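Local atomic coordinates of Exo-poly-alpha-D-galacturonosidase (Thermotoga maritima, PDB entry 3JUR), a protein that probably hydrolyses glycosidic linkages of polygalacturonate, acting as a heat-active exopolygalacturonase built on the right-handed beta-helix of glycoside hydrolase family 28. Residues Ser267-Asp272 against Ile301-Ser306; Leu328-Arg333 against Ile358-Asp363; Tyr337-Phe342 against Leu370-Ser375. All coordinates share one frame; numbering follows the deposited sequence.

Interaction 1: residues Ser267-Asp272 against Ile301-Ser306; sequences SGRDAD and IGSEMS
Arg269 and Glu304 face each other across two loops that follow neighbouring parallel strands, 263-265 and 299-301, on successive coils of the right-handed beta-helix. Backbone hydrogen bonds join the loops first. Ser267 N donates to Glu304 O at 2.7 Å, and Gly268 O receives Ser306 N at 3.0 Å. Gly268 has a phi of 93°, which suits glycine because no CB is present to press on the carbonyl of Ser267, while Glu304 sits at the centre of an inverse gamma turn.

Side-chain hydroxyls come next. Asp270 N makes a weak bond of 2.8 Å to Ser306 OG, which is also bonded to Arg334 O; the short side chain of Ser306 lets OG serve both. Ser267 OG lies against the backbone CA and C of Met305 but finds its own partner in Gly308 O.

The charged pair is buried. Glu304 OE1 is paired with Lys266, and Arg269 NE is bonded to Glu106 O, so both charged groups have further partners. Bent at chi2 (96°), Glu304 lays its CG 3.7 Å from Arg269 CB. In the salt bridge of 3.1 Å, Glu304 OE2 lies at the edge of the Arg269 guanidinium, near its plane, and is met by NH1 from above the carboxylate, 58° out of plane.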
loop_
_atom_site.group_PDB
_atom_site.type_symbol
_atom_site.label_atom_id
_atom_site.label_comp_id
_atom_site.label_asym_id
_atom_site.label_seq_id
_atom_site.Cartn_x
_atom_site.Cartn_y
_atom_site.Cartn_z
ATOM N N SER D 267 9.952 31.498 -24.017
ATOM C CA SER D 267 10.558 32.836 -23.901
ATOM C C SER D 267 11.805 33.015 -24.778
ATOM O O SER D 267 12.772 33.690 -24.389
ATOM C CB SER D 267 10.882 33.178 -22.437
ATOM O OG SER D 267 11.790 32.248 -21.881
ATOM N N GLY D 268 11.776 32.420 -25.966
ATOM C CA GLY D 268 12.874 32.563 -26.917
ATOM C C GLY D 268 13.921 31.468 -26.810
ATOM O O GLY D 268 14.055 30.803 -25.779
ATOM N N ARG D 269 14.676 31.305 -27.887
ATOM C CA ARG D 269 15.636 30.223 -28.017
ATOM C C ARG D 269 17.055 30.774 -28.126
ATOM O O ARG D 269 17.315 31.701 -28.895
ATOM C CB ARG D 269 15.286 29.395 -29.256
ATOM C CG ARG D 269 16.244 28.258 -29.583
ATOM C CD ARG D 269 15.905 27.640 -30.936
ATOM N NE ARG D 269 14.666 26.863 -30.887
ATOM C CZ ARG D 269 14.604 25.534 -30.947
ATOM N NH1 ARG D 269 13.427 24.917 -30.884
ATOM N NH2 ARG D 269 15.714 24.817 -31.069
ATOM N N ASP D 270 17.963 30.195 -27.343
ATOM C CA ASP D 270 19.403 30.456 -27.446
ATOM C C ASP D 270 19.753 31.954 -27.484
ATOM O O ASP D 270 19.134 32.747 -26.768
ATOM C CB ASP D 270 20.004 29.672 -28.628
ATOM C CG ASP D 270 19.732 28.164 -28.540
ATOM O OD1 ASP D 270 19.370 27.661 -27.454
ATOM O OD2 ASP D 270 19.880 27.469 -29.566
ATOM N N ALA D 271 20.726 32.338 -28.309
ATOM C CA ALA D 271 21.203 33.724 -28.358
ATOM C C ALA D 271 20.087 34.772 -28.489
ATOM O O ALA D 271 20.107 35.782 -27.784
ATOM C CB ALA D 271 22.249 33.905 -29.457
ATOM N N ASP D 272 19.118 34.516 -29.368
ATOM C CA ASP D 272 18.002 35.445 -29.600
ATOM C C ASP D 272 17.146 35.618 -28.343
ATOM O O ASP D 272 16.721 36.729 -28.020
ATOM C CB ASP D 272 17.131 34.966 -30.763
ATOM C CG ASP D 272 16.556 36.108 -31.573
ATOM O OD1 ASP D 272 17.342 36.888 -32.143
ATOM O OD2 ASP D 272 15.317 36.221 -31.657
ATOM N N ILE D 301 6.776 23.400 -20.164
ATOM C CA ILE D 301 7.682 24.548 -20.142
ATOM C C ILE D 301 8.862 24.232 -21.069
ATOM O O ILE D 301 9.457 23.151 -20.971
ATOM C CB ILE D 301 8.208 24.908 -18.704
ATOM C CG1 ILE D 301 7.128 24.794 -17.609
ATOM C CG2 ILE D 301 8.855 26.293 -18.704
ATOM C CD1 ILE D 301 5.990 25.797 -17.694
ATOM N N GLY D 302 9.178 25.158 -21.980
ATOM C CA GLY D 302 10.303 24.997 -22.907
ATOM C C GLY D 302 9.920 24.404 -24.257
ATOM O O GLY D 302 8.735 24.246 -24.548
ATOM N N SER D 303 10.902 24.044 -25.085
ATOM C CA SER D 303 12.331 24.100 -24.746
ATOM C C SER D 303 12.928 25.491 -24.935
ATOM O O SER D 303 14.043 25.765 -24.491
ATOM C CB SER D 303 13.108 23.116 -25.611
ATOM O OG SER D 303 13.239 23.613 -26.937
ATOM N N GLU D 304 12.188 26.358 -25.619
ATOM C CA GLU D 304 12.641 27.717 -25.848
ATOM C C GLU D 304 12.319 28.545 -24.606
ATOM O O GLU D 304 11.322 29.250 -24.564
ATOM C CB GLU D 304 11.990 28.308 -27.099
ATOM C CG GLU D 304 12.201 27.474 -28.374
ATOM C CD GLU D 304 11.041 26.534 -28.689
ATOM O OE1 GLU D 304 10.368 26.044 -27.755
ATOM O OE2 GLU D 304 10.796 26.285 -29.884
ATOM N N MET D 305 13.178 28.443 -23.596
ATOM C CA MET D 305 12.968 29.145 -22.335
ATOM C C MET D 305 14.195 29.985 -21.959
ATOM O O MET D 305 14.421 30.280 -20.780
ATOM C CB MET D 305 12.592 28.154 -21.214
ATOM C CG MET D 305 13.383 26.837 -21.209
ATOM S SD MET D 305 15.174 27.068 -21.268
ATOM C CE MET D 305 15.506 27.358 -19.534
ATOM N N SER D 306 14.970 30.381 -22.972
ATOM C CA SER D 306 16.235 31.099 -22.767
ATOM C C SER D 306 16.070 32.465 -22.092
ATOM O O SER D 306 17.021 32.998 -21.527
ATOM C CB SER D 306 16.974 31.268 -24.098
ATOM O OG SER D 306 17.305 30.005 -24.651
#

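Interaction 2: residues Leu328-Arg333 against Ile358-Asp363; sequences LKTNSR and INLRYD
Tyr362 crosses the side chain of Lys329 at a slant, its CE1 3.5 Å from Lys329 CD. With CG anti to the backbone N (chi1 -173°), the ring is carried across to the lysine methylenes, where CD1 and CE1 meet CB and CD; the lysine chain bends at chi3. A tyrosine serves well here, offering carbon to the methylenes and a hydroxyl to the water beyond them. Water 2, in the plane of the ring at its edge, joins Tyr362 OH to Lys329 NZ, and the ammonium also forms a salt bridge with Asp261. The backbone of Tyr362 is held as well: its N donates to Thr330 O, and its O accepts a nearly straight bond of 2.8 Å from Asn331 ND2, with the acceptor close to the amide plane. Asn331 OD1 meanwhile takes Arg333 N in an Asx turn, so both ends of the amide are used and its orientation is fixed.

Leu328 points to the other side of the sheet. It packs its CB 4.1 Å from Ile358 CG2, and the two occupy matching positions on parallel strands 327-329 and 357-359. Like residues thus stack on consecutive coils, the repeating pattern of a parallel beta-helix; the aliphatic pair faces Val376 and Ile403 within the helix, while Lys329 and Asn359 lie on the opposite face. Asn359 N donates to Leu328 O at 2.9 Å.

Thr330 carries the pairing past the strand ends, its N donating to Asn359 O at 3.0 Å. Its methyl, CG2, lies between the backbone N and carbonyl carbon and rests 3.6 Å from Leu360 CG, the two side chains running side by side; beta-branching gives threonine a methyl for this inner packing. Asn359 closes a second Asx turn: its OD1 accepts Arg361 N at 2.9 Å.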
loop_
_atom_site.group_PDB
_atom_site.type_symbol
_atom_site.label_atom_id
_atom_site.label_comp_id
_atom_site.label_asym_id
_atom_site.label_seq_id
_atom_site.Cartn_x
_atom_site.Cartn_y
_atom_site.Cartn_z
ATOM N N LEU D 328 8.927 19.644 -18.436
ATOM C CA LEU D 328 9.926 20.713 -18.546
ATOM C C LEU D 328 11.081 20.258 -19.453
ATOM O O LEU D 328 11.678 19.198 -19.230
ATOM C CB LEU D 328 10.437 21.154 -17.163
ATOM C CG LEU D 328 9.536 22.037 -16.276
ATOM C CD1 LEU D 328 8.273 21.319 -15.808
ATOM C CD2 LEU D 328 10.295 22.560 -15.073
ATOM N N LYS D 329 11.359 21.052 -20.493
ATOM C CA LYS D 329 12.383 20.732 -21.497
ATOM C C LYS D 329 13.381 21.874 -21.633
ATOM O O LYS D 329 12.988 23.034 -21.778
ATOM C CB LYS D 329 11.772 20.549 -22.893
ATOM C CG LYS D 329 10.459 19.830 -22.974
ATOM C CD LYS D 329 10.023 19.665 -24.426
ATOM C CE LYS D 329 9.221 20.867 -24.919
ATOM N NZ LYS D 329 8.554 20.572 -26.224
ATOM N N THR D 330 14.667 21.533 -21.636
ATOM C CA THR D 330 15.740 22.495 -21.866
ATOM C C THR D 330 17.033 21.736 -22.176
ATOM O O THR D 330 17.054 20.503 -22.138
ATOM C CB THR D 330 15.945 23.429 -20.651
ATOM O OG1 THR D 330 16.916 24.438 -20.967
ATOM C CG2 THR D 330 16.401 22.627 -19.415
ATOM N N ASN D 331 18.095 22.470 -22.497
ATOM C CA ASN D 331 19.431 21.898 -22.656
ATOM C C ASN D 331 20.503 22.966 -22.434
ATOM O O ASN D 331 20.172 24.129 -22.184
ATOM C CB ASN D 331 19.592 21.217 -24.022
ATOM C CG ASN D 331 19.384 22.175 -25.193
ATOM O OD1 ASN D 331 19.765 23.345 -25.136
ATOM N ND2 ASN D 331 18.792 21.670 -26.267
ATOM N N SER D 332 21.778 22.582 -22.530
ATOM C CA SER D 332 22.875 23.514 -22.248
ATOM C C SER D 332 23.210 24.509 -23.381
ATOM O O SER D 332 24.175 25.268 -23.268
ATOM C CB SER D 332 24.127 22.771 -21.753
ATOM O OG SER D 332 24.565 21.800 -22.688
ATOM N N ARG D 333 22.426 24.514 -24.458
ATOM C CA ARG D 333 22.497 25.612 -25.435
ATOM C C ARG D 333 21.581 26.765 -25.012
ATOM O O ARG D 333 21.744 27.881 -25.499
ATOM C CB ARG D 333 22.094 25.174 -26.855
ATOM C CG ARG D 333 22.433 23.749 -27.235
ATOM C CD ARG D 333 23.541 23.669 -28.256
ATOM N NE ARG D 333 23.053 23.850 -29.618
ATOM C CZ ARG D 333 23.558 23.235 -30.687
ATOM N NH1 ARG D 333 24.556 22.369 -30.562
ATOM N NH2 ARG D 333 23.049 23.480 -31.889
ATOM N N ILE D 358 11.033 15.936 -16.440
ATOM C CA ILE D 358 11.970 17.061 -16.457
ATOM C C ILE D 358 13.235 16.598 -17.156
ATOM O O ILE D 358 13.879 15.633 -16.725
ATOM C CB ILE D 358 12.281 17.616 -15.047
ATOM C CG1 ILE D 358 10.980 17.981 -14.321
ATOM C CG2 ILE D 358 13.218 18.843 -15.143
ATOM C CD1 ILE D 358 11.178 18.480 -12.897
ATOM N N ASN D 359 13.559 17.267 -18.258
ATOM C CA ASN D 359 14.649 16.842 -19.138
ATOM C C ASN D 359 15.592 17.997 -19.476
ATOM O O ASN D 359 15.165 19.008 -20.068
ATOM C CB ASN D 359 14.068 16.231 -20.420
ATOM C CG ASN D 359 15.135 15.650 -21.334
ATOM O OD1 ASN D 359 16.288 15.452 -20.931
ATOM N ND2 ASN D 359 14.755 15.375 -22.579
ATOM N N LEU D 360 16.862 17.853 -19.094
ATOM C CA LEU D 360 17.858 18.881 -19.403
ATOM C C LEU D 360 18.764 18.469 -20.561
ATOM O O LEU D 360 19.817 19.073 -20.774
ATOM C CB LEU D 360 18.682 19.266 -18.167
ATOM C CG LEU D 360 18.115 20.322 -17.217
ATOM C CD1 LEU D 360 16.842 19.850 -16.510
ATOM C CD2 LEU D 360 19.184 20.736 -16.205
ATOM N N ARG D 361 18.332 17.455 -21.312
ATOM C CA ARG D 361 19.076 16.948 -22.469
ATOM C C ARG D 361 18.245 17.003 -23.752
ATOM O O ARG D 361 18.399 16.155 -24.629
ATOM C CB ARG D 361 19.528 15.508 -22.231
ATOM C CG ARG D 361 20.525 15.338 -21.115
ATOM C CD ARG D 361 20.456 13.930 -20.585
ATOM N NE ARG D 361 20.746 13.889 -19.156
ATOM C CZ ARG D 361 20.754 12.783 -18.418
ATOM N NH1 ARG D 361 20.481 11.605 -18.973
ATOM N NH2 ARG D 361 21.041 12.857 -17.122
ATOM N N TYR D 362 17.375 18.000 -23.851
ATOM C CA TYR D 362 16.486 18.161 -24.996
ATOM C C TYR D 362 17.225 18.196 -26.339
ATOM O O TYR D 362 18.191 18.949 -26.498
ATOM C CB TYR D 362 15.652 19.427 -24.831
ATOM C CG TYR D 362 14.602 19.577 -25.892
ATOM C CD1 TYR D 362 13.437 18.808 -25.853
ATOM C CD2 TYR D 362 14.773 20.473 -26.945
ATOM C CE1 TYR D 362 12.471 18.928 -26.830
ATOM C CE2 TYR D 362 13.800 20.606 -27.928
ATOM C CZ TYR D 362 12.653 19.833 -27.857
ATOM O OH TYR D 362 11.684 19.954 -28.818
ATOM N N ASP D 363 16.748 17.386 -27.288
ATOM C CA ASP D 363 17.360 17.204 -28.631
ATOM C C ASP D 363 18.811 16.698 -28.608
ATOM O O ASP D 363 19.491 16.715 -29.637
ATOM C CB ASP D 363 17.271 18.483 -29.493
ATOM C CG ASP D 363 15.894 18.693 -30.128
ATOM O OD1 ASP D 363 15.001 17.838 -29.973
ATOM O OD2 ASP D 363 15.706 19.732 -30.796
HETATM O O HOH W 1 10.535 22.868 -27.850
HETATM O O HOH W 2 9.542 18.318 -28.248
HETATM O O HOH W 3 22.234 19.603 -22.099
#

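Interaction 3: residues Tyr337-Phe342 against Leu370-Ser375; sequences YMENIF and LPVVRS
Tyr337 and Val372 begin a parallel pairing in which strands 337-342 and 372-375 run 4.7 Å apart, their axes only 6° from parallel. Met338 is bonded through both its backbone N and its O, which belong to successive peptide groups: N donates to Val372 O at 2.8 Å, and O accepts Arg374 N at 3.2 Å. Further along, Ile341 N donates to Ser375 O at 3.2 Å. Between these bonds the backbone turns sharply at Asn340 and Ser375, both in the left-handed helical region (Asn340 phi 56°, Ser375 phi 58°). Asparagine tolerates this conformation well among non-glycine residues. Both chains thus bend at paired positions, and Ile341 N still finds Ser375 O.

On the buried face, Met338 and Val373 point the same way, with CE of the methionine 3.7 Å from CG2 of the valine. The flexible thioether and the compact branched side chain are both well suited to such interior packing. On the other face, Tyr337 CB meets Val372 CB at 3.8 Å, while the tyrosine ring leads off towards Pro279 and Arg310.

Glu339 and Arg374 also lie side by side on this outer face, where charges can remain in touch with solvent. The glutamate is extended beyond CG; the arginine bends at chi2 and chi3 to bring NH1 to OE1 of Glu339 on its syn side, near the guanidinium plane. This salt bridge measures 2.5 Å, so short that its exact length is doubtful.

At the bend, Asn340 OD1 lies 3.8 Å from Ser375 CB. Each polar end is bonded to the coil beyond it, Asn340 ND2 to Asn311 OD1 and Ser375 OG to Asp402 OD2. Equivalent bends stacked in this way between parallel strands are typical of the turns of a right-handed parallel beta-helix.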
loop_
_atom_site.group_PDB
_atom_site.type_symbol
_atom_site.label_atom_id
_atom_site.label_comp_id
_atom_site.label_asym_id
_atom_site.label_seq_id
_atom_site.Cartn_x
_atom_site.Cartn_y
_atom_site.Cartn_z
ATOM N N TYR D 337 16.289 30.037 -17.292
ATOM C CA TYR D 337 15.801 29.320 -16.115
ATOM C C TYR D 337 14.355 28.851 -16.279
ATOM O O TYR D 337 13.606 29.380 -17.103
ATOM C CB TYR D 337 15.940 30.185 -14.847
ATOM C CG TYR D 337 15.223 31.518 -14.923
ATOM C CD1 TYR D 337 13.864 31.618 -14.602
ATOM C CD2 TYR D 337 15.897 32.676 -15.322
ATOM C CE1 TYR D 337 13.195 32.836 -14.674
ATOM C CE2 TYR D 337 15.231 33.905 -15.401
ATOM C CZ TYR D 337 13.876 33.969 -15.071
ATOM O OH TYR D 337 13.199 35.165 -15.141
ATOM N N MET D 338 13.992 27.834 -15.506
ATOM C CA MET D 338 12.606 27.464 -15.252
ATOM C C MET D 338 12.518 27.279 -13.751
ATOM O O MET D 338 13.263 26.478 -13.176
ATOM C CB MET D 338 12.218 26.168 -15.989
ATOM C CG MET D 338 12.343 26.265 -17.507
ATOM S SD MET D 338 11.882 24.764 -18.387
ATOM C CE MET D 338 13.299 23.732 -18.051
ATOM N N GLU D 339 11.648 28.051 -13.105
ATOM C CA GLU D 339 11.552 28.025 -11.644
ATOM C C GLU D 339 10.219 28.546 -11.122
ATOM O O GLU D 339 9.563 29.349 -11.786
ATOM C CB GLU D 339 12.711 28.795 -10.993
ATOM C CG GLU D 339 12.753 30.278 -11.286
ATOM C CD GLU D 339 13.879 30.980 -10.542
ATOM O OE1 GLU D 339 14.914 30.334 -10.267
ATOM O OE2 GLU D 339 13.732 32.184 -10.239
ATOM N N ASN D 340 9.845 28.095 -9.926
ATOM C CA ASN D 340 8.561 28.433 -9.328
ATOM C C ASN D 340 7.410 28.044 -10.250
ATOM O O ASN D 340 6.611 28.894 -10.675
ATOM C CB ASN D 340 8.498 29.919 -8.938
ATOM C CG ASN D 340 8.855 30.161 -7.485
ATOM O OD1 ASN D 340 9.206 29.235 -6.751
ATOM N ND2 ASN D 340 8.741 31.414 -7.053
ATOM N N ILE D 341 7.368 26.756 -10.588
ATOM C CA ILE D 341 6.308 26.191 -11.407
ATOM C C ILE D 341 5.434 25.357 -10.472
ATOM O O ILE D 341 5.936 24.468 -9.765
ATOM C CB ILE D 341 6.870 25.302 -12.572
ATOM C CG1 ILE D 341 8.027 25.999 -13.307
ATOM C CG2 ILE D 341 5.743 24.899 -13.556
ATOM C CD1 ILE D 341 7.662 27.328 -14.017
ATOM N N PHE D 342 4.137 25.658 -10.459
ATOM C CA PHE D 342 3.204 25.048 -9.524
ATOM C C PHE D 342 2.122 24.283 -10.263
ATOM O O PHE D 342 1.351 24.865 -11.020
ATOM C CB PHE D 342 2.573 26.119 -8.620
ATOM C CG PHE D 342 3.558 26.820 -7.740
ATOM C CD1 PHE D 342 3.772 26.391 -6.439
ATOM C CD2 PHE D 342 4.289 27.900 -8.221
ATOM C CE1 PHE D 342 4.689 27.036 -5.619
ATOM C CE2 PHE D 342 5.223 28.547 -7.411
ATOM C CZ PHE D 342 5.420 28.118 -6.111
ATOM N N LEU D 370 24.316 26.664 -19.187
ATOM C CA LEU D 370 23.625 25.721 -18.311
ATOM C C LEU D 370 22.333 26.334 -17.756
ATOM O O LEU D 370 22.366 27.406 -17.156
ATOM C CB LEU D 370 24.550 25.247 -17.177
ATOM C CG LEU D 370 25.814 24.451 -17.543
ATOM C CD1 LEU D 370 26.842 24.473 -16.410
ATOM C CD2 LEU D 370 25.489 23.013 -17.962
ATOM N N PRO D 371 21.187 25.668 -17.982
ATOM C CA PRO D 371 19.904 26.205 -17.515
ATOM C C PRO D 371 19.680 25.987 -16.020
ATOM O O PRO D 371 20.064 24.949 -15.472
ATOM C CB PRO D 371 18.874 25.421 -18.332
ATOM C CG PRO D 371 19.552 24.154 -18.699
ATOM C CD PRO D 371 21.024 24.418 -18.754
ATOM N N VAL D 372 19.069 26.967 -15.367
ATOM C CA VAL D 372 18.709 26.828 -13.965
ATOM C C VAL D 372 17.321 26.195 -13.925
ATOM O O VAL D 372 16.365 26.779 -14.427
ATOM C CB VAL D 372 18.710 28.198 -13.229
ATOM C CG1 VAL D 372 18.276 28.026 -11.771
ATOM C CG2 VAL D 372 20.091 28.864 -13.306
ATOM N N VAL D 373 17.222 24.987 -13.369
ATOM C CA VAL D 373 15.931 24.290 -13.256
ATOM C C VAL D 373 15.723 23.903 -11.799
ATOM O O VAL D 373 16.383 22.985 -11.281
ATOM C CB VAL D 373 15.828 23.042 -14.188
ATOM C CG1 VAL D 373 14.442 22.409 -14.100
ATOM C CG2 VAL D 373 16.133 23.419 -15.650
ATOM N N ARG D 374 14.831 24.636 -11.132
ATOM C CA ARG D 374 14.572 24.450 -9.700
ATOM C C ARG D 374 13.175 24.883 -9.261
ATOM O O ARG D 374 12.462 25.575 -10.001
ATOM C CB ARG D 374 15.644 25.142 -8.846
ATOM C CG ARG D 374 16.275 26.358 -9.491
ATOM C CD ARG D 374 15.807 27.688 -8.937
ATOM N NE ARG D 374 16.663 28.152 -7.847
ATOM C CZ ARG D 374 17.058 29.409 -7.660
ATOM N NH1 ARG D 374 16.698 30.375 -8.496
ATOM N NH2 ARG D 374 17.830 29.706 -6.628
ATOM N N SER D 375 12.793 24.456 -8.057
ATOM C CA SER D 375 11.540 24.873 -7.411
ATOM C C SER D 375 10.294 24.565 -8.234
ATOM O O SER D 375 9.567 25.468 -8.668
ATOM C CB SER D 375 11.607 26.355 -7.027
ATOM O OG SER D 375 12.725 26.556 -6.188
#

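The three contacts sit on one side of the chain's centre, their own centres about 11 Å (interactions 1 and 2), 13 Å (1 and 3) and 12 Å (2 and 3) apart. Interaction 2 continues the parallel pairing of interaction 1's strand 299-301, with Ile301 O 2.9 Å from Lys329 N, probably hydrogen-bonded. Segments of interactions 2 and 3 alternate along the chain, so each coil supplies a strand to both. Their inner faces meet where Thr330 CG2 lies 3.6 Å from Met338 CE, and Ile301 CG2 of interaction 1 reaches Met338 SD at 3.4 Å. In family relatives the sheet underlying interactions 1 and 2 lines the substrate cleft, consistent with their loops bordering it here.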